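Local atomic coordinates of PHB depolymerase (Penicillium funiculosum, PDB entry 2D81), a protein that catalyses the hydrolysis of ester bonds in the biopolyester poly(3-hydroxybutyrate), using a circularly permuted alpha/beta-hydrolase fold. Residues A[264-267]-A[268-272]; A[278-281]-A[282-286]. All coordinates share one frame; numbering follows the deposited sequence.

Contact 1: A[264-267]-A[268-272]; sequences IPDY and TIHAI
The carboxylate of D266 reaches forward along the chain to grip T268 with one oxygen and H270 with the other, pinning the corner where strand 266-267 gives way to strand 269-271. OD1 of D266 takes two hydrogen bonds from T268. The hydroxyl OG1 of T268 lies 2.6 Å from OD1, on the syn side and close to the carboxylate plane, while the amide N of T268 meets OD1 at 3.1 Å from well above that plane. This second bond, from an aspartate oxygen to the amide two residues on, closes an Asx turn. Threonine suits the place because its OG1, set between the backbone N and carbonyl carbon (chi1 66°), supplies a second donor to the oxygen its own amide already meets. At the other oxygen, NE2 of H270 points to OD2 of D266 at 2.7 Å, again on the syn side. The acceptor lies near the plane of the imidazole, but ring and carboxylate planes stand 71° apart. A carboxylate so close would probably favour a positively charged imidazole.

Packing is tight around the D266 carboxylate; T268 O is also buried, without a polar partner. The outer face is looser: the CB of Y267 points away from the residues that follow, its side chain touching P281, and I269, an exposed residue, starts away from the corner and packs its side chain on V277 and S279 of strand 277-280.

In the fold the contact lies at the surface, its centre about 20 Å from the centre of the chain. Y291 meets the H270 ring edge-to-face, I264 and P265 rest on S235 of helix 234-237, and strand 269-271 pairs antiparallel with strand 277-280.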
ATOM      1  N   ILE A 264       1.852 -13.901   2.557  1.00  8.65           N
ATOM      2  CA  ILE A 264       2.543 -15.064   3.102  1.00  9.19           C
ATOM      3  C   ILE A 264       3.398 -15.703   2.007  1.00  9.95           C
ATOM      4  O   ILE A 264       3.026 -15.697   0.837  1.00  7.40           O
ATOM      5  CB  ILE A 264       1.518 -16.115   3.627  1.00  9.79           C
ATOM      6  CG1 ILE A 264       2.237 -17.295   4.289  1.00 11.13           C
ATOM      7  CG2 ILE A 264       0.662 -16.623   2.480  1.00 11.52           C
ATOM      8  CD1 ILE A 264       2.831 -16.977   5.637  1.00 13.63           C
ATOM      9  N   PRO A 265       4.576 -16.232   2.366  1.00 10.14           N
ATOM     10  CA  PRO A 265       5.392 -16.854   1.323  1.00 10.49           C
ATOM     11  C   PRO A 265       4.613 -17.986   0.654  1.00  9.99           C
ATOM     12  O   PRO A 265       3.877 -18.723   1.314  1.00  8.48           O
ATOM     13  CB  PRO A 265       6.604 -17.357   2.098  1.00 11.88           C
ATOM     14  CG  PRO A 265       6.770 -16.298   3.144  1.00 12.45           C
ATOM     15  CD  PRO A 265       5.345 -16.085   3.615  1.00 11.74           C
ATOM     16  N   ASP A 266       4.765 -18.100  -0.661  1.00 10.70           N
ATOM     17  CA  ASP A 266       4.108 -19.139  -1.448  1.00 11.25           C
ATOM     18  C   ASP A 266       5.123 -19.704  -2.437  1.00 11.95           C
ATOM     19  O   ASP A 266       5.477 -19.052  -3.420  1.00  9.01           O
ATOM     20  CB  ASP A 266       2.898 -18.545  -2.188  1.00 12.09           C
ATOM     21  CG  ASP A 266       2.314 -19.490  -3.230  1.00 13.79           C
ATOM     22  OD1 ASP A 266       2.581 -20.709  -3.169  1.00 13.76           O
ATOM     23  OD2 ASP A 266       1.571 -19.007  -4.112  1.00 12.99           O
ATOM     24  N   TYR A 267       5.597 -20.915  -2.168  1.00 11.99           N
ATOM     25  CA  TYR A 267       6.714 -21.469  -2.927  1.00 13.72           C
ATOM     26  C   TYR A 267       6.266 -22.159  -4.210  1.00 13.53           C
ATOM     27  O   TYR A 267       7.098 -22.592  -5.013  1.00 13.89           O
ATOM     28  CB  TYR A 267       7.499 -22.454  -2.058  1.00 15.34           C
ATOM     29  CG  TYR A 267       7.948 -21.860  -0.744  1.00 17.37           C
ATOM     30  CD1 TYR A 267       7.394 -22.287   0.464  1.00 18.02           C
ATOM     31  CD2 TYR A 267       8.901 -20.845  -0.709  1.00 16.70           C
ATOM     32  CE1 TYR A 267       7.777 -21.713   1.674  1.00 18.87           C
ATOM     33  CE2 TYR A 267       9.291 -20.263   0.491  1.00 18.50           C
ATOM     34  CZ  TYR A 267       8.725 -20.700   1.679  1.00 19.14           C
ATOM     35  OH  TYR A 267       9.104 -20.121   2.867  1.00 19.41           O
ATOM     36  N   THR A 268       4.954 -22.253  -4.407  1.00 12.67           N
ATOM     37  CA  THR A 268       4.418 -22.923  -5.588  1.00 13.07           C
ATOM     38  C   THR A 268       4.550 -22.058  -6.839  1.00 13.12           C
ATOM     39  O   THR A 268       4.640 -20.829  -6.756  1.00 10.90           O
ATOM     40  CB  THR A 268       2.932 -23.314  -5.396  1.00 14.41           C
ATOM     41  OG1 THR A 268       2.122 -22.138  -5.294  1.00 14.35           O
ATOM     42  CG2 THR A 268       2.766 -24.150  -4.135  1.00 14.53           C
ATOM     43  N   ILE A 269       4.569 -22.715  -7.994  1.00 11.05           N
ATOM     44  CA  ILE A 269       4.763 -22.046  -9.277  1.00 11.50           C
ATOM     45  C   ILE A 269       3.421 -21.678  -9.909  1.00 11.36           C
ATOM     46  O   ILE A 269       2.501 -22.494  -9.943  1.00 13.19           O
ATOM     47  CB  ILE A 269       5.548 -22.958 -10.257  1.00 12.76           C
ATOM     48  CG1 ILE A 269       6.943 -23.249  -9.697  1.00 16.19           C
ATOM     49  CG2 ILE A 269       5.652 -22.300 -11.624  1.00 13.96           C
ATOM     50  CD1 ILE A 269       7.799 -22.012  -9.497  1.00 15.99           C
ATOM     51  N   HIS A 270       3.324 -20.450 -10.411  1.00  9.28           N
ATOM     52  CA  HIS A 270       2.100 -19.948 -11.030  1.00  8.89           C
ATOM     53  C   HIS A 270       2.398 -19.389 -12.416  1.00  8.69           C
ATOM     54  O   HIS A 270       3.426 -18.746 -12.622  1.00  8.43           O
ATOM     55  CB  HIS A 270       1.496 -18.823 -10.186  1.00  9.05           C
ATOM     56  CG  HIS A 270       1.072 -19.246  -8.813  1.00 12.86           C
ATOM     57  ND1 HIS A 270      -0.102 -19.926  -8.572  1.00 12.85           N
ATOM     58  CD2 HIS A 270       1.670 -19.088  -7.609  1.00 12.35           C
ATOM     59  CE1 HIS A 270      -0.210 -20.167  -7.277  1.00 14.81           C
ATOM     60  NE2 HIS A 270       0.852 -19.670  -6.670  1.00 13.06           N
ATOM     61  N   ALA A 271       1.488 -19.611 -13.358  1.00  7.82           N
ATOM     62  CA  ALA A 271       1.522 -18.867 -14.609  1.00  8.13           C
ATOM     63  C   ALA A 271       1.229 -17.407 -14.285  1.00  8.66           C
ATOM     64  O   ALA A 271       0.311 -17.109 -13.520  1.00 11.05           O
ATOM     65  CB  ALA A 271       0.477 -19.411 -15.574  1.00 10.03           C
ATOM     66  N   ILE A 272       2.013 -16.496 -14.847  1.00  7.46           N
ATOM     67  CA  ILE A 272       1.770 -15.075 -14.618  1.00  7.31           C
ATOM     68  C   ILE A 272       1.362 -14.390 -15.917  1.00  8.52           C
ATOM     69  O   ILE A 272       1.224 -15.049 -16.951  1.00  7.06           O
ATOM     70  CB  ILE A 272       3.012 -14.373 -14.017  1.00  8.63           C
ATOM     71  CG1 ILE A 272       4.250 -14.642 -14.874  1.00  9.46           C
ATOM     72  CG2 ILE A 272       3.238 -14.860 -12.593  1.00  8.18           C
ATOM     73  CD1 ILE A 272       5.478 -13.854 -14.424  1.00 10.71           C
TER

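Contact 2: A[278-281]-A[282-286]. With RB3 ((1R)-3-{[(1R)-3-methoxy-1-methyl-3-oxopropyl]oxy}-1-methyl-3-oxopropyl (3R)-3-hydroxybutanoate), chain C.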
ATOM      1  N   LEU A 278       6.170 -18.221 -12.411  1.00  9.42           N
ATOM      2  CA  LEU A 278       6.912 -17.603 -11.323  1.00  9.14           C
ATOM      3  C   LEU A 278       6.317 -18.036  -9.983  1.00  9.79           C
ATOM      4  O   LEU A 278       5.099 -18.181  -9.850  1.00 10.45           O
ATOM      5  CB  LEU A 278       6.845 -16.078 -11.454  1.00 10.56           C
ATOM      6  CG  LEU A 278       7.881 -15.269 -10.673  1.00  9.01           C
ATOM      7  CD1 LEU A 278       9.252 -15.472 -11.302  1.00 10.83           C
ATOM      8  CD2 LEU A 278       7.508 -13.796 -10.687  1.00  8.95           C
ATOM      9  N   SER A 279       7.177 -18.249  -8.993  1.00 10.25           N
ATOM     10  CA  SER A 279       6.714 -18.522  -7.640  1.00  9.03           C
ATOM     11  C   SER A 279       6.721 -17.225  -6.835  1.00  8.86           C
ATOM     12  O   SER A 279       7.137 -16.180  -7.338  1.00  6.99           O
ATOM     13  CB  SER A 279       7.606 -19.575  -6.972  1.00 10.72           C
ATOM     14  OG  SER A 279       8.970 -19.191  -6.995  1.00  9.77           O
ATOM     15  N   ASN A 280       6.257 -17.294  -5.591  1.00  8.05           N
ATOM     16  CA  ASN A 280       6.183 -16.110  -4.734  1.00  9.10           C
ATOM     17  C   ASN A 280       6.777 -16.419  -3.358  1.00  9.75           C
ATOM     18  O   ASN A 280       6.140 -16.204  -2.327  1.00 11.57           O
ATOM     19  CB  ASN A 280       4.719 -15.671  -4.616  1.00  8.82           C
ATOM     20  CG  ASN A 280       4.539 -14.439  -3.754  1.00  8.64           C
ATOM     21  OD1 ASN A 280       5.457 -13.635  -3.586  1.00  9.87           O
ATOM     22  ND2 ASN A 280       3.337 -14.274  -3.219  1.00 11.05           N
ATOM     23  N   PRO A 281       8.024 -16.912  -3.329  1.00  9.44           N
ATOM     24  CA  PRO A 281       8.712 -17.261  -2.083  1.00  9.98           C
ATOM     25  C   PRO A 281       8.923 -16.107  -1.106  1.00 10.30           C
ATOM     26  O   PRO A 281       9.125 -16.336   0.086  1.00 11.47           O
ATOM     27  CB  PRO A 281      10.033 -17.843  -2.577  1.00  9.38           C
ATOM     28  CG  PRO A 281      10.303 -17.034  -3.803  1.00 10.65           C
ATOM     29  CD  PRO A 281       8.944 -17.023  -4.476  1.00 10.91           C
ATOM     30  N   ASN A 282       8.878 -14.877  -1.610  1.00 10.05           N
ATOM     31  CA  ASN A 282       9.146 -13.702  -0.783  1.00  9.43           C
ATOM     32  C   ASN A 282       7.888 -13.116  -0.139  1.00 10.15           C
ATOM     33  O   ASN A 282       7.971 -12.181   0.659  1.00 10.30           O
ATOM     34  CB  ASN A 282       9.847 -12.629  -1.619  1.00 12.23           C
ATOM     35  CG  ASN A 282      11.245 -13.047  -2.056  1.00 15.35           C
ATOM     36  OD1 ASN A 282      11.831 -12.450  -2.960  1.00 19.63           O
ATOM     37  ND2 ASN A 282      11.787 -14.070  -1.409  1.00 14.99           N
ATOM     38  N   GLY A 283       6.725 -13.661  -0.479  1.00  8.29           N
ATOM     39  CA  GLY A 283       5.498 -13.190   0.136  1.00  8.25           C
ATOM     40  C   GLY A 283       5.179 -11.768  -0.278  1.00  7.74           C
ATOM     41  O   GLY A 283       4.925 -10.894   0.566  1.00  6.57           O
ATOM     42  N   CYS A 284       5.200 -11.541  -1.587  1.00  7.05           N
ATOM     43  CA  CYS A 284       4.882 -10.243  -2.169  1.00  8.71           C
ATOM     44  C   CYS A 284       3.384 -10.129  -2.425  1.00  8.63           C
ATOM     45  O   CYS A 284       2.701 -11.140  -2.572  1.00 10.77           O
ATOM     46  CB  CYS A 284       5.561 -10.081  -3.516  1.00  8.47           C
ATOM     47  SG  CYS A 284       7.346 -10.380  -3.667  1.00 10.78           S
ATOM     48  N   TRP A 285       2.886  -8.898  -2.527  1.00  8.57           N
ATOM     49  CA  TRP A 285       1.534  -8.675  -3.029  1.00  7.47           C
ATOM     50  C   TRP A 285       1.516  -8.857  -4.538  1.00  7.83           C
ATOM     51  O   TRP A 285       2.522  -8.630  -5.212  1.00  7.17           O
ATOM     52  CB  TRP A 285       1.045  -7.270  -2.665  1.00  7.50           C
ATOM     53  CG  TRP A 285       0.931  -7.081  -1.195  1.00  6.85           C
ATOM     54  CD1 TRP A 285       1.811  -6.437  -0.374  1.00  8.74           C
ATOM     55  CD2 TRP A 285      -0.093  -7.612  -0.351  1.00  6.59           C
ATOM     56  NE1 TRP A 285       1.399  -6.539   0.935  1.00  8.47           N
ATOM     57  CE2 TRP A 285       0.233  -7.257   0.976  1.00  7.88           C
ATOM     58  CE3 TRP A 285      -1.254  -8.360  -0.587  1.00  6.16           C
ATOM     59  CZ2 TRP A 285      -0.561  -7.624   2.066  1.00  6.69           C
ATOM     60  CZ3 TRP A 285      -2.046  -8.725   0.497  1.00  6.35           C
ATOM     61  CH2 TRP A 285      -1.695  -8.357   1.806  1.00  8.55           C
ATOM     62  N   ASP A 286       0.369  -9.271  -5.066  1.00  7.05           N
ATOM     63  CA  ASP A 286       0.289  -9.702  -6.458  1.00  7.19           C
ATOM     64  C   ASP A 286       0.146  -8.540  -7.441  1.00  7.41           C
ATOM     65  O   ASP A 286      -0.946  -8.002  -7.628  1.00  7.11           O
ATOM     66  CB  ASP A 286      -0.880 -10.673  -6.627  1.00  7.14           C
ATOM     67  CG  ASP A 286      -0.901 -11.328  -7.992  1.00  8.57           C
ATOM     68  OD1 ASP A 286       0.048 -11.110  -8.775  1.00  7.27           O
ATOM     69  OD2 ASP A 286      -1.867 -12.063  -8.276  1.00  7.60           O
TER
HETATM   70  O1M RB3 C 451      12.759  -6.532  -4.690  1.00 30.39           O
HETATM   71  C1A RB3 C 451      11.569  -6.438  -4.318  1.00 27.41           C
HETATM   72  O1A RB3 C 451      11.016  -7.142  -3.445  1.00 30.84           O
HETATM   73  C2A RB3 C 451      10.714  -5.362  -4.993  1.00 24.10           C
HETATM   74  C3A RB3 C 451       9.468  -5.966  -5.643  1.00 19.82           C
HETATM   75  C4A RB3 C 451       8.676  -4.843  -6.316  1.00 18.87           C
HETATM   76  O3A RB3 C 451       9.871  -6.928  -6.632  1.00 18.25           O
HETATM   77  C1B RB3 C 451       9.048  -8.011  -6.672  1.00 16.84           C
HETATM   78  O1B RB3 C 451       7.890  -7.937  -6.263  1.00 11.77           O
HETATM   79  C2B RB3 C 451       9.601  -9.323  -7.233  1.00 17.31           C
HETATM   80  C3B RB3 C 451       8.512 -10.342  -7.582  1.00 17.59           C
HETATM   81  C4B RB3 C 451       7.602  -9.828  -8.699  1.00 17.31           C
HETATM   82  O3B RB3 C 451       9.137 -11.556  -8.029  1.00 22.14           O
HETATM   83  C1C RB3 C 451       9.475 -12.378  -6.999  1.00 23.34           C
HETATM   84  O1C RB3 C 451       9.851 -11.907  -5.926  1.00 24.73           O
HETATM   85  C2C RB3 C 451       9.397 -13.893  -7.200  1.00 24.97           C
HETATM   86  C3C RB3 C 451      10.766 -14.545  -7.003  1.00 26.39           C
HETATM   87  C4C RB3 C 451      10.681 -16.055  -7.235  1.00 26.08           C
HETATM   88  O3C RB3 C 451      11.711 -13.956  -7.899  1.00 29.55           O
HETATM   89  O   HOH W   1       0.793 -12.892  -2.030  1.00  9.29           O
HETATM   90  O   HOH W   2       8.163 -13.780  -4.073  1.00 10.15           O
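N280 and G283 close a type I beta turn at the end of strand 277-280, and C284 just beyond it is gripped by the side chain of N280. The turn's backbone bond runs from G283 N to N280 O, 3.2 Å long. P281 fits the second position with its fixed negative phi, while the positive phi of G283 (67°) is a shape glycine adopts easily.

Side-chain bonds then tie the turn to what follows. With CG anti to the backbone N (chi1 -180°), the N280 amide lies against the C284 backbone and uses both ends: OD1 accepts from C284 N at 2.9 Å, in the carbonyl plane on a lone pair and nearly straight at 165°, while ND2 gives a longer bond of 3.3 Å to C284 O. Asparagine suits because one group both accepts and donates; a leucine here would probably leave C284 N and C284 O without these mates and let the loop shift beside the pocket.

Water extends the network. One molecule donates to C284 O and accepts a weak bond from N280 ND2. Another donates to N280 OD1, accepts from N282 N at 2.8 Å, and donates to ester carbonyl oxygen O1C of the bound RB3 at 3.1 Å, linking turn and ligand.

From these two segments the other contacts with the 3-hydroxybutyrate trimer are chiefly van der Waals. L278 sets CD2 against O3B, at the link to the hydroxyl-terminal unit, and S279 OG approaches methyl C4C. The ring of P281 covers the same methyl, its CD 3.4 Å from C4C.

A covalent link completes the account: C284 is joined to C230 by a disulfide, and its sulfur SG lies 3.6 Å from the carbonyl oxygen O1B of RB3.

Overall arrangement
Contacts 1 and 2 are consecutive along the chain and lie side by side, their centres about 6 Å apart. The two-stranded antiparallel sheet joins them through a probable hydrogen bond from L278 N to H270 O (2.8 Å), and strand 266-267 adds another from D266 N to N280 O (2.9 Å). Y291 adds a side-chain bridge, its hydroxyl bonded to both D266 OD2 and N280 ND2. Contact 2 lines the RB3 pocket directly, together with residues such as W287, whose NE1 is hydrogen-bonded to the ligand. Contact 1 lies on the outer side, where the I269 side chain comes to about 7 Å from RB3, consistent with a second layer behind the pocket wall.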